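Local coordinates for protein cellulase (Xanthomonas axonopodis pv. citri, PDB 4W7W) that probably hydrolyses beta-1,4-glucosidic bonds of cellulose as a glycoside hydrolase family 5 cellulase, and binds cellopentaose in its cleft, at residues Ala189-Ala193 / His194-Ser198; Tyr201-Asn205 / Ala206-Glu210. One frame throughout, in Å; residues are numbered along the deposited sequence.

Contact 1: residues Ala189-Ala193 / His194-Ser198; sequences AYTGA and HSWRS. With BGC (beta-D-glucopyranose), chain C; BGC (beta-D-glucopyranose), chain B.
The hydroxyl of S195 is held by two waters that tie it back to the preceding residues: one lies 2.7 Å from OG and donates to A189 O, the other lies 2.9 Å from OG and donates to G192 O. With chi1 at 56°, OG sits between the backbone N and carbonyl carbon of its own residue, folded back toward that corner, and the short hydroxyl side chain of serine lets it engage both waters. W196 N donates to A193 O over 3.2 Å, closing a type I turn; the N-H points nearly straight at the oxygen (163°) but comes from above the carbonyl plane. A second type I turn follows from S195 to S198. This winding loop follows strand 183-186, the fifth strand of the (beta/alpha)8 barrel, and builds part of the sugar-binding cleft. Y190 lays one face of its ring across two glucose units, CE2 standing 3.7 Å from C4 of the chain C sugar and CD1 3.9 Å from C1 of the chain B sugar, a CH-pi platform suited to apolar sugar faces. H194 meets the chain C sugar with its ring edge, CE1 being 3.5 Å from O2, while Y231 stacks on the imidazole. G192, without a side chain, lets H194 CD2 settle 3.9 Å from its CA. T191 OG1, hydrogen-bonded to E222 O, lies in the indole plane beside W196 CZ3.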
loop_
_atom_site.group_PDB
_atom_site.type_symbol
_atom_site.label_atom_id
_atom_site.label_comp_id
_atom_site.label_asym_id
_atom_site.label_seq_id
_atom_site.Cartn_x
_atom_site.Cartn_y
_atom_site.Cartn_z
ATOM N N ALA A 189 -3.883 5.116 -12.623
ATOM C CA ALA A 189 -4.684 3.932 -13.010
ATOM C C ALA A 189 -4.778 2.925 -11.867
ATOM O O ALA A 189 -4.729 1.701 -12.058
ATOM C CB ALA A 189 -4.156 3.283 -14.295
ATOM N N TYR A 190 -4.952 3.444 -10.648
ATOM C CA TYR A 190 -5.096 2.619 -9.448
ATOM C C TYR A 190 -3.857 1.750 -9.218
ATOM O O TYR A 190 -3.927 0.733 -8.532
ATOM C CB TYR A 190 -6.370 1.777 -9.468
ATOM C CG TYR A 190 -7.624 2.579 -9.681
ATOM C CD1 TYR A 190 -8.320 3.109 -8.616
ATOM C CD2 TYR A 190 -8.121 2.775 -10.957
ATOM C CE1 TYR A 190 -9.478 3.833 -8.825
ATOM C CE2 TYR A 190 -9.278 3.483 -11.181
ATOM C CZ TYR A 190 -9.958 4.006 -10.112
ATOM O OH TYR A 190 -11.127 4.712 -10.338
ATOM N N THR A 191 -2.732 2.186 -9.785
ATOM C CA THR A 191 -1.458 1.496 -9.752
ATOM C C THR A 191 -1.564 -0.009 -10.008
ATOM O O THR A 191 -0.853 -0.821 -9.436
ATOM C CB THR A 191 -0.644 1.908 -8.493
ATOM O OG1 THR A 191 0.735 1.776 -8.804
ATOM C CG2 THR A 191 -1.001 1.191 -7.174
ATOM N N GLY A 192 -2.426 -0.385 -10.940
ATOM C CA GLY A 192 -2.594 -1.801 -11.243
ATOM C C GLY A 192 -1.355 -2.381 -11.898
ATOM O O GLY A 192 -0.819 -1.818 -12.847
ATOM N N ALA A 193 -0.920 -3.558 -11.455
ATOM C CA ALA A 193 0.203 -4.197 -12.136
ATOM C C ALA A 193 -0.164 -4.511 -13.579
ATOM O O ALA A 193 0.620 -4.309 -14.497
ATOM C CB ALA A 193 0.633 -5.465 -11.424
ATOM N N HIS A 194 -1.367 -5.034 -13.758
ATOM C CA HIS A 194 -1.839 -5.482 -15.062
ATOM C C HIS A 194 -1.772 -4.425 -16.160
ATOM O O HIS A 194 -1.534 -4.768 -17.311
ATOM C CB HIS A 194 -3.276 -6.028 -14.950
ATOM C CG HIS A 194 -4.269 -5.008 -14.493
ATOM N ND1 HIS A 194 -5.041 -4.282 -15.371
ATOM C CD2 HIS A 194 -4.547 -4.521 -13.255
ATOM C CE1 HIS A 194 -5.776 -3.418 -14.697
ATOM N NE2 HIS A 194 -5.507 -3.557 -13.409
ATOM N N SER A 195 -2.030 -3.166 -15.804
ATOM C CA SER A 195 -2.160 -2.089 -16.764
ATOM C C SER A 195 -0.932 -1.197 -16.812
ATOM O O SER A 195 -0.956 -0.133 -17.451
ATOM C CB SER A 195 -3.376 -1.259 -16.426
ATOM O OG SER A 195 -3.255 -0.814 -15.088
ATOM N N TRP A 196 0.159 -1.616 -16.174
ATOM C CA TRP A 196 1.342 -0.780 -16.019
ATOM C C TRP A 196 1.867 -0.253 -17.352
ATOM O O TRP A 196 2.367 0.879 -17.418
ATOM C CB TRP A 196 2.439 -1.570 -15.312
ATOM C CG TRP A 196 3.534 -0.743 -14.746
ATOM C CD1 TRP A 196 4.789 -0.597 -15.222
ATOM C CD2 TRP A 196 3.455 0.047 -13.556
ATOM N NE1 TRP A 196 5.506 0.233 -14.411
ATOM C CE2 TRP A 196 4.718 0.642 -13.374
ATOM C CE3 TRP A 196 2.452 0.278 -12.606
ATOM C CZ2 TRP A 196 5.014 1.447 -12.281
ATOM C CZ3 TRP A 196 2.744 1.080 -11.529
ATOM C CH2 TRP A 196 4.023 1.655 -11.376
ATOM N N ARG A 197 1.786 -1.093 -18.387
ATOM C CA ARG A 197 2.397 -0.804 -19.669
ATOM C C ARG A 197 1.377 -0.347 -20.708
ATOM O O ARG A 197 1.740 -0.118 -21.871
ATOM C CB ARG A 197 3.189 -2.011 -20.171
ATOM C CG ARG A 197 4.207 -2.516 -19.152
ATOM C CD ARG A 197 5.056 -3.687 -19.633
ATOM N NE ARG A 197 6.149 -3.170 -20.417
ATOM C CZ ARG A 197 7.430 -3.491 -20.303
ATOM N NH1 ARG A 197 8.274 -2.920 -21.130
ATOM N NH2 ARG A 197 7.897 -4.377 -19.471
ATOM N N SER A 198 0.130 -0.144 -20.305
ATOM C CA SER A 198 -0.925 0.170 -21.275
ATOM C C SER A 198 -0.784 1.577 -21.829
ATOM O O SER A 198 -0.671 2.546 -21.068
ATOM C CB SER A 198 -2.288 0.086 -20.615
ATOM O OG SER A 198 -3.309 0.480 -21.523
HETATM C C2 BGC C . -9.380 -0.863 -12.931
HETATM C C3 BGC C . -9.864 -1.047 -11.504
HETATM C C4 BGC C . -10.830 0.076 -11.100
HETATM C C5 BGC C . -11.925 0.308 -12.129
HETATM C C6 BGC C . -12.759 1.547 -11.792
HETATM C C1 BGC C . -10.539 -0.599 -13.875
HETATM O O2 BGC C . -8.630 -2.012 -13.354
HETATM O O3 BGC C . -8.703 -1.021 -10.683
HETATM O O4 BGC C . -11.499 -0.207 -9.868
HETATM O O5 BGC C . -11.349 0.495 -13.424
HETATM O O6 BGC C . -13.880 1.605 -12.682
HETATM C C2 BGC B . -11.836 0.511 -7.621
HETATM C C3 BGC B . -11.106 0.831 -6.325
HETATM C C4 BGC B . -10.151 -0.294 -5.939
HETATM C C5 BGC B . -9.251 -0.638 -7.121
HETATM C C6 BGC B . -8.409 -1.871 -6.847
HETATM C C1 BGC B . -10.818 0.171 -8.693
HETATM O O2 BGC B . -12.619 1.623 -8.067
HETATM O O3 BGC B . -12.061 1.021 -5.281
HETATM O O4 BGC B . -9.395 0.059 -4.779
HETATM O O5 BGC B . -10.035 -0.943 -8.273
HETATM O O6 BGC B . -7.621 -2.212 -7.993
HETATM O O HOH W 1 -5.534 -0.165 -13.737
HETATM O O HOH W 2 -0.995 0.664 -14.048
#

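Contact 2: residues Tyr201-Asn205 / Ala206-Glu210; sequences YGVSN and AKALE
Backbone bonds from A208 N to S204 O and from L209 N to N205 O, both 2.9 Å, wind the chain out of an extended approach and into the short helix 205-209. S204 is its N-cap: the hydroxyl OG accepts from K207 N at 3.0 Å with an N-H...O angle of 163°, taking up an amide that has no earlier helical turn to bond to. Serine suits this place because its OG is one bond beyond CB, and a chi1 of 65° turns it back over the first turn of the helix, where A206 and K207 also brush it with their CB atoms. The pattern is that of a hydrophobic staple, joining the residue before the cap to the fourth residue of the helix: V203 CG1, anti to its backbone N, reaches forward to lie 4.0 Å from A208 CB. The same methyl meets the CG of K207 at 4.1 Å, so the lysine lends its aliphatic stem while its chain bends at chi2 and carries the ammonium away into the exposed surroundings. V203 and A208 also touch helix 160-176, through P161 and A160, and the small alanine fits that close approach. N205 points away from the following turn, and its OD1 accepts from T188 N, anchoring the helix start to the loop after strand 183-186. Leucine brings an apolar branch to the buried side of the helix, where it touches A164; the L209 side chain runs alongside the N205 carbonyl, with L209 CB 3.3 Å from N205 O.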
loop_
_atom_site.group_PDB
_atom_site.type_symbol
_atom_site.label_atom_id
_atom_site.label_comp_id
_atom_site.label_asym_id
_atom_site.label_seq_id
_atom_site.Cartn_x
_atom_site.Cartn_y
_atom_site.Cartn_z
ATOM N N TYR A 201 -4.893 4.743 -23.657
ATOM C CA TYR A 201 -5.427 6.066 -23.383
ATOM C C TYR A 201 -4.366 7.166 -23.353
ATOM O O TYR A 201 -4.678 8.286 -22.964
ATOM C CB TYR A 201 -6.239 6.063 -22.062
ATOM C CG TYR A 201 -7.704 6.397 -22.219
ATOM C CD1 TYR A 201 -8.097 7.629 -22.710
ATOM C CD2 TYR A 201 -8.703 5.497 -21.842
ATOM C CE1 TYR A 201 -9.435 7.957 -22.858
ATOM C CE2 TYR A 201 -10.044 5.795 -21.990
ATOM C CZ TYR A 201 -10.406 7.036 -22.506
ATOM O OH TYR A 201 -11.720 7.414 -22.633
ATOM N N GLY A 202 -3.133 6.868 -23.749
ATOM C CA GLY A 202 -2.040 7.822 -23.687
ATOM C C GLY A 202 -0.781 7.234 -23.093
ATOM O O GLY A 202 -0.395 6.118 -23.427
ATOM N N VAL A 203 -0.123 7.996 -22.218
ATOM C CA VAL A 203 1.173 7.575 -21.688
ATOM C C VAL A 203 0.986 6.537 -20.586
ATOM O O VAL A 203 0.132 6.689 -19.722
ATOM C CB VAL A 203 1.967 8.780 -21.163
ATOM C CG1 VAL A 203 3.299 8.345 -20.563
ATOM C CG2 VAL A 203 2.168 9.792 -22.287
ATOM N N SER A 204 1.764 5.451 -20.650
ATOM C CA SER A 204 1.700 4.409 -19.629
ATOM C C SER A 204 2.430 4.812 -18.352
ATOM O O SER A 204 3.311 5.681 -18.345
ATOM C CB SER A 204 2.314 3.115 -20.158
ATOM O OG SER A 204 3.694 3.313 -20.391
ATOM N N ASN A 205 2.082 4.135 -17.261
ATOM C CA ASN A 205 2.882 4.255 -16.046
ATOM C C ASN A 205 4.326 3.875 -16.287
ATOM O O ASN A 205 5.240 4.548 -15.810
ATOM C CB ASN A 205 2.281 3.391 -14.940
ATOM C CG ASN A 205 1.126 4.064 -14.227
ATOM O OD1 ASN A 205 1.135 5.287 -14.026
ATOM N ND2 ASN A 205 0.149 3.271 -13.787
ATOM N N ALA A 206 4.544 2.821 -17.052
ATOM C CA ALA A 206 5.883 2.358 -17.375
ATOM C C ALA A 206 6.734 3.476 -17.956
ATOM O O ALA A 206 7.847 3.721 -17.505
ATOM C CB ALA A 206 5.784 1.200 -18.355
ATOM N N LYS A 207 6.207 4.158 -18.963
ATOM C CA LYS A 207 6.959 5.210 -19.609
ATOM C C LYS A 207 7.084 6.429 -18.707
ATOM O O LYS A 207 8.156 7.020 -18.616
ATOM C CB LYS A 207 6.301 5.592 -20.943
ATOM C CG LYS A 207 6.933 6.746 -21.675
ATOM C CD LYS A 207 8.389 6.473 -22.032
ATOM C CE LYS A 207 8.996 7.635 -22.788
ATOM N NZ LYS A 207 10.415 7.359 -23.150
ATOM N N ALA A 208 5.997 6.837 -18.070
ATOM C CA ALA A 208 6.032 8.067 -17.293
ATOM C C ALA A 208 7.001 7.969 -16.125
ATOM O O ALA A 208 7.673 8.939 -15.779
ATOM C CB ALA A 208 4.652 8.391 -16.776
ATOM N N LEU A 209 7.071 6.808 -15.482
ATOM C CA LEU A 209 7.820 6.680 -14.237
ATOM C C LEU A 209 9.287 6.385 -14.465
ATOM O O LEU A 209 10.068 6.448 -13.518
ATOM C CB LEU A 209 7.184 5.625 -13.340
ATOM C CG LEU A 209 5.822 6.070 -12.827
ATOM C CD1 LEU A 209 5.086 4.891 -12.221
ATOM C CD2 LEU A 209 5.902 7.207 -11.812
ATOM N N GLU A 210 9.686 6.119 -15.701
ATOM C CA GLU A 210 11.108 6.053 -16.023
ATOM C C GLU A 210 11.856 7.366 -15.741
ATOM O O GLU A 210 13.071 7.378 -15.589
ATOM C CB GLU A 210 11.270 5.612 -17.476
ATOM C CG GLU A 210 11.022 4.128 -17.542
ATOM C CD GLU A 210 10.685 3.571 -18.913
ATOM O OE1 GLU A 210 10.973 4.213 -19.944
ATOM O OE2 GLU A 210 10.130 2.439 -18.955
#

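In the fold
Contacts 1 and 2 follow one another along the connection that leaves strand 183-186 and enters the short helix 205-209, their centres about 9 Å apart. W196 joins them: its carbonyl O lies 2.9 Å from A206 N, a probable hydrogen bond at the helix start, and its indole CZ2 packs 3.4 Å from L209 CD1. S198 O also rests 3.2 Å from S204 CB. Contact 1 reaches the sugars directly through Y190 and H194, whereas contact 2 stands behind it, with the N205 side chain about 10 Å from a bound glucose. The indole of W196 is flanked edge-to-face by F251 and W254, so helix 205-209 and helix 243-258 both pack against it.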